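Local coordinates for protein nonsense-mediated mRNA decay factor SMG5 (Homo sapiens, PDB 2HWY) that takes part in nonsense-mediated mRNA decay, promoting dephosphorylation of UPF1, and has no RNase activity by itself, at residues His15-Phe28 against Val148-Trp160. Residues are numbered along the deposited sequence; the frame is centred on the assembly and turned at random.
Sequences HLPVIRQLATSGRF and VDIKNVLDFYKQW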
loop_
_atom_site.group_PDB
_atom_site.type_symbol
_atom_site.label_atom_id
_atom_site.label_comp_id
_atom_site.label_asym_id
_atom_site.label_seq_id
_atom_site.Cartn_x
_atom_site.Cartn_y
_atom_site.Cartn_z
ATOM N N HIS A 15 -3.063 2.640 9.067
ATOM C CA HIS A 15 -4.207 3.247 8.394
ATOM C C HIS A 15 -4.964 2.184 7.609
ATOM O O HIS A 15 -5.391 2.405 6.477
ATOM C CB HIS A 15 -3.753 4.372 7.466
ATOM C CG HIS A 15 -2.952 5.434 8.155
ATOM N ND1 HIS A 15 -1.571 5.454 8.148
ATOM C CD2 HIS A 15 -3.336 6.510 8.880
ATOM C CE1 HIS A 15 -1.142 6.499 8.831
ATOM N NE2 HIS A 15 -2.193 7.152 9.291
ATOM N N LEU A 16 -5.148 1.038 8.251
ATOM C CA LEU A 16 -5.843 -0.078 7.669
ATOM C C LEU A 16 -7.260 0.272 7.250
ATOM O O LEU A 16 -7.738 -0.218 6.230
ATOM C CB LEU A 16 -5.873 -1.194 8.679
ATOM C CG LEU A 16 -6.547 -2.470 8.242
ATOM C CD1 LEU A 16 -5.871 -3.042 6.991
ATOM C CD2 LEU A 16 -6.479 -3.430 9.404
ATOM N N PRO A 17 -7.961 1.095 8.049
ATOM C CA PRO A 17 -9.339 1.451 7.641
ATOM C C PRO A 17 -9.451 2.332 6.388
ATOM O O PRO A 17 -10.471 2.310 5.723
ATOM C CB PRO A 17 -9.883 2.175 8.872
ATOM C CG PRO A 17 -8.962 1.716 10.013
ATOM C CD PRO A 17 -7.635 1.679 9.364
ATOM N N VAL A 18 -8.411 3.083 6.059
ATOM C CA VAL A 18 -8.348 3.787 4.783
ATOM C C VAL A 18 -8.209 2.772 3.640
ATOM O O VAL A 18 -8.926 2.841 2.627
ATOM C CB VAL A 18 -7.152 4.761 4.762
ATOM C CG1 VAL A 18 -6.889 5.266 3.353
ATOM C CG2 VAL A 18 -7.406 5.932 5.717
ATOM N N ILE A 19 -7.279 1.831 3.814
ATOM C CA ILE A 19 -7.062 0.801 2.822
ATOM C C ILE A 19 -8.322 -0.050 2.676
ATOM O O ILE A 19 -8.742 -0.345 1.559
ATOM C CB ILE A 19 -5.757 -0.028 3.104
ATOM C CG1 ILE A 19 -4.526 0.840 2.838
ATOM C CG2 ILE A 19 -5.648 -1.251 2.193
ATOM C CD1 ILE A 19 -3.916 1.432 4.044
ATOM N N ARG A 20 -8.962 -0.396 3.782
ATOM C CA ARG A 20 -10.226 -1.130 3.698
ATOM C C ARG A 20 -11.206 -0.429 2.777
ATOM O O ARG A 20 -11.741 -1.026 1.865
ATOM C CB ARG A 20 -10.855 -1.315 5.069
ATOM C CG ARG A 20 -12.144 -2.169 5.053
ATOM C CD ARG A 20 -12.814 -2.274 6.439
ATOM N NE ARG A 20 -11.812 -2.513 7.477
ATOM C CZ ARG A 20 -11.386 -3.708 7.881
ATOM N NH1 ARG A 20 -11.881 -4.825 7.355
ATOM N NH2 ARG A 20 -10.457 -3.789 8.833
ATOM N N GLN A 21 -11.418 0.852 3.022
ATOM C CA GLN A 21 -12.315 1.663 2.198
ATOM C C GLN A 21 -11.951 1.594 0.723
ATOM O O GLN A 21 -12.806 1.350 -0.117
ATOM C CB GLN A 21 -12.267 3.121 2.654
ATOM C CG GLN A 21 -13.514 3.921 2.348
ATOM C CD GLN A 21 -14.717 3.445 3.125
ATOM O OE1 GLN A 21 -14.588 2.760 4.148
ATOM N NE2 GLN A 21 -15.900 3.793 2.641
ATOM N N LEU A 22 -10.677 1.796 0.416
ATOM C CA LEU A 22 -10.221 1.912 -0.979
ATOM C C LEU A 22 -10.273 0.578 -1.694
ATOM O O LEU A 22 -10.698 0.503 -2.838
ATOM C CB LEU A 22 -8.795 2.458 -1.016
ATOM C CG LEU A 22 -8.692 3.847 -0.390
ATOM C CD1 LEU A 22 -7.291 4.117 0.138
ATOM C CD2 LEU A 22 -9.142 4.912 -1.376
ATOM N N ALA A 23 -9.850 -0.466 -0.986
ATOM C CA ALA A 23 -9.822 -1.835 -1.492
ATOM C C ALA A 23 -11.215 -2.408 -1.691
ATOM O O ALA A 23 -11.420 -3.351 -2.453
ATOM C CB ALA A 23 -9.050 -2.705 -0.521
ATOM N N THR A 24 -12.160 -1.853 -0.955
ATOM C CA THR A 24 -13.562 -2.253 -1.021
ATOM C C THR A 24 -14.316 -1.334 -1.960
ATOM O O THR A 24 -15.429 -1.661 -2.384
ATOM C CB THR A 24 -14.200 -2.237 0.394
ATOM O OG1 THR A 24 -13.832 -3.445 1.069
ATOM C CG2 THR A 24 -15.728 -2.128 0.354
ATOM N N SER A 25 -13.707 -0.191 -2.289
ATOM C CA SER A 25 -14.352 0.786 -3.151
ATOM C C SER A 25 -14.722 0.110 -4.456
ATOM O O SER A 25 -15.797 0.371 -5.004
ATOM C CB SER A 25 -13.469 2.024 -3.395
ATOM O OG SER A 25 -12.659 1.909 -4.548
ATOM N N GLY A 26 -13.855 -0.784 -4.936
ATOM C CA GLY A 26 -14.007 -1.342 -6.285
ATOM C C GLY A 26 -13.634 -0.338 -7.372
ATOM O O GLY A 26 -13.867 -0.590 -8.546
ATOM N N ARG A 27 -13.049 0.798 -6.980
ATOM C CA ARG A 27 -12.562 1.813 -7.924
ATOM C C ARG A 27 -11.050 1.676 -8.105
ATOM O O ARG A 27 -10.465 2.318 -8.969
ATOM C CB ARG A 27 -12.883 3.238 -7.431
ATOM C CG ARG A 27 -14.252 3.414 -6.761
ATOM C CD ARG A 27 -15.335 3.924 -7.689
ATOM N NE ARG A 27 -15.431 5.382 -7.683
ATOM C CZ ARG A 27 -15.871 6.119 -6.659
ATOM N NH1 ARG A 27 -16.257 5.557 -5.508
ATOM N NH2 ARG A 27 -15.907 7.445 -6.779
ATOM N N PHE A 28 -10.422 0.848 -7.271
ATOM C CA PHE A 28 -8.996 0.573 -7.376
ATOM C C PHE A 28 -8.698 -0.921 -7.251
ATOM O O PHE A 28 -9.484 -1.690 -6.691
ATOM C CB PHE A 28 -8.245 1.337 -6.294
ATOM C CG PHE A 28 -8.477 2.809 -6.337
ATOM C CD1 PHE A 28 -9.315 3.428 -5.406
ATOM C CD2 PHE A 28 -7.882 3.593 -7.321
ATOM C CE1 PHE A 28 -9.540 4.820 -5.448
ATOM C CE2 PHE A 28 -8.114 4.991 -7.370
ATOM C CZ PHE A 28 -8.938 5.596 -6.426
ATOM N N VAL A 148 5.291 7.527 -11.347
ATOM C CA VAL A 148 4.293 7.053 -10.393
ATOM C C VAL A 148 4.059 8.076 -9.306
ATOM O O VAL A 148 5.008 8.684 -8.815
ATOM C CB VAL A 148 4.752 5.737 -9.724
ATOM C CG1 VAL A 148 3.690 5.223 -8.733
ATOM C CG2 VAL A 148 5.077 4.687 -10.776
ATOM N N ASP A 149 2.791 8.255 -8.931
ATOM C CA ASP A 149 2.439 9.174 -7.856
ATOM C C ASP A 149 2.724 8.558 -6.489
ATOM O O ASP A 149 2.499 7.352 -6.298
ATOM C CB ASP A 149 0.966 9.576 -7.954
ATOM N N ILE A 150 3.254 9.358 -5.581
ATOM C CA ILE A 150 3.353 8.966 -4.187
ATOM C C ILE A 150 2.598 9.997 -3.374
ATOM O O ILE A 150 2.988 11.157 -3.351
ATOM C CB ILE A 150 4.813 8.867 -3.701
ATOM C CG1 ILE A 150 5.587 7.890 -4.585
ATOM C CG2 ILE A 150 4.874 8.411 -2.221
ATOM C CD1 ILE A 150 6.869 7.367 -3.964
ATOM N N LYS A 151 1.508 9.581 -2.730
ATOM C CA LYS A 151 0.700 10.424 -1.858
ATOM C C LYS A 151 0.503 9.775 -0.491
ATOM O O LYS A 151 0.373 8.555 -0.417
ATOM C CB LYS A 151 -0.657 10.713 -2.501
ATOM N N ASN A 152 0.512 10.566 0.562
ATOM C CA ASN A 152 0.224 10.072 1.895
ATOM C C ASN A 152 -1.158 9.420 1.948
ATOM O O ASN A 152 -2.107 9.934 1.351
ATOM C CB ASN A 152 0.285 11.224 2.883
ATOM C CG ASN A 152 -0.231 10.840 4.254
ATOM O OD1 ASN A 152 -1.400 11.088 4.578
ATOM N ND2 ASN A 152 0.627 10.211 5.061
ATOM N N VAL A 153 -1.275 8.285 2.637
ATOM C CA VAL A 153 -2.582 7.622 2.772
ATOM C C VAL A 153 -3.739 8.589 3.084
ATOM O O VAL A 153 -4.711 8.645 2.337
ATOM C CB VAL A 153 -2.620 6.500 3.850
ATOM C CG1 VAL A 153 -2.827 5.132 3.207
ATOM C CG2 VAL A 153 -1.424 6.544 4.792
ATOM N N LEU A 154 -3.637 9.338 4.180
ATOM C CA LEU A 154 -4.699 10.289 4.539
ATOM C C LEU A 154 -4.827 11.479 3.581
ATOM O O LEU A 154 -5.918 12.036 3.448
ATOM C CB LEU A 154 -4.531 10.797 5.971
ATOM C CG LEU A 154 -4.346 9.727 7.056
ATOM C CD1 LEU A 154 -4.553 10.350 8.398
ATOM C CD2 LEU A 154 -5.284 8.552 6.867
ATOM N N ASP A 155 -3.723 11.888 2.929
ATOM C CA ASP A 155 -3.812 12.909 1.893
ATOM C C ASP A 155 -4.612 12.409 0.694
ATOM O O ASP A 155 -5.534 13.031 0.235
ATOM C CB ASP A 155 -2.414 13.344 1.447
ATOM N N PHE A 156 -4.261 11.205 0.247
ATOM C CA PHE A 156 -4.989 10.564 -0.841
ATOM C C PHE A 156 -6.462 10.367 -0.432
ATOM O O PHE A 156 -7.377 10.662 -1.204
ATOM C CB PHE A 156 -4.322 9.226 -1.197
ATOM C CG PHE A 156 -4.976 8.496 -2.350
ATOM C CD1 PHE A 156 -4.528 8.671 -3.654
ATOM C CD2 PHE A 156 -6.028 7.608 -2.120
ATOM C CE1 PHE A 156 -5.125 7.984 -4.710
ATOM C CE2 PHE A 156 -6.634 6.927 -3.177
ATOM C CZ PHE A 156 -6.177 7.121 -4.476
ATOM N N TYR A 157 -6.672 9.916 0.803
ATOM C CA TYR A 157 -8.003 9.565 1.277
ATOM C C TYR A 157 -8.921 10.762 1.394
ATOM O O TYR A 157 -10.087 10.722 0.984
ATOM C CB TYR A 157 -7.949 8.880 2.645
ATOM C CG TYR A 157 -9.326 8.460 3.050
ATOM C CD1 TYR A 157 -10.031 7.535 2.275
ATOM C CD2 TYR A 157 -9.965 9.032 4.144
ATOM C CE1 TYR A 157 -11.314 7.155 2.596
ATOM C CE2 TYR A 157 -11.251 8.661 4.474
ATOM C CZ TYR A 157 -11.918 7.716 3.692
ATOM O OH TYR A 157 -13.202 7.323 3.998
ATOM N N LYS A 158 -8.390 11.824 1.981
ATOM C CA LYS A 158 -9.146 13.039 2.123
ATOM C C LYS A 158 -9.389 13.667 0.730
ATOM O O LYS A 158 -10.487 14.162 0.458
ATOM C CB LYS A 158 -8.493 13.952 3.181
ATOM C CG LYS A 158 -8.430 13.260 4.592
ATOM C CD LYS A 158 -8.755 14.185 5.768
ATOM C CE LYS A 158 -10.271 14.295 6.029
ATOM N NZ LYS A 158 -10.736 15.626 6.626
ATOM N N GLN A 159 -8.425 13.576 -0.186
ATOM C CA GLN A 159 -8.702 13.969 -1.589
ATOM C C GLN A 159 -9.816 13.100 -2.242
ATOM O O GLN A 159 -10.662 13.602 -2.989
ATOM C CB GLN A 159 -7.428 13.947 -2.469
ATOM C CG GLN A 159 -6.724 15.322 -2.648
ATOM C CD GLN A 159 -6.075 15.500 -4.035
ATOM O OE1 GLN A 159 -5.796 14.522 -4.735
ATOM N NE2 GLN A 159 -5.838 16.761 -4.432
ATOM N N TRP A 160 -9.814 11.807 -1.944
ATOM C CA TRP A 160 -10.726 10.865 -2.589
ATOM C C TRP A 160 -12.197 11.103 -2.257
ATOM O O TRP A 160 -12.620 10.949 -1.115
ATOM C CB TRP A 160 -10.333 9.435 -2.220
ATOM C CG TRP A 160 -10.994 8.405 -3.075
ATOM C CD1 TRP A 160 -10.835 8.224 -4.429
ATOM C CD2 TRP A 160 -11.929 7.399 -2.639
ATOM N NE1 TRP A 160 -11.617 7.173 -4.853
ATOM C CE2 TRP A 160 -12.293 6.646 -3.777
ATOM C CE3 TRP A 160 -12.500 7.071 -1.399
ATOM C CZ2 TRP A 160 -13.208 5.580 -3.709
ATOM C CZ3 TRP A 160 -13.399 6.011 -1.332
ATOM C CH2 TRP A 160 -13.737 5.275 -2.477
#
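W160, the last ordered residue, lays its indole across the end of helix 16-25 and meets L22, S25, R27 and F28 together, although no hydrogen bond links the two segments. In this PIN domain, built round a parallel sheet, helices 16-25 and 153-159 pack side by side on one face of the sheet; the axes of these short helices approach to 10.3 Å and are inclined at 44°. The contact illustrates how side-chain packing without a cross-segment hydrogen bond can join helices distant in sequence. With CG anti to the backbone N (chi1 -166°), the W160 indole swings toward helix 16-25, and CD2 of L22 sits over one face of its six-membered ring, 4.1 Å from the centroid in a CH-pi contact. The same methyl touches the edge of F156, whose ring turns its edge toward the face of F28 in an offset edge-to-face pair, planes at 62°; L5 of the central strand 4-7 backs L22, F28 and F156. Midway along, V18 reaches Y157 with both methyls, CG2 over the phenol face, while CG1 of V18 lies 3.8 Å from CB of Y157. At the N-terminal ends of the two helices the H15 imidazole spans V153 and L154, ND1 lying 3.5 Å from CG2 of V153. Losing the imidazole to an alanine here is likely to open a gap beside V153 CG2 and L154 CD2. Around W160, S25 is steadied by an ST turn, its OG accepting from N of R27, and the R27 guanidinium presents a face to the indole, with NH1 3.5 Å from CZ2 of W160.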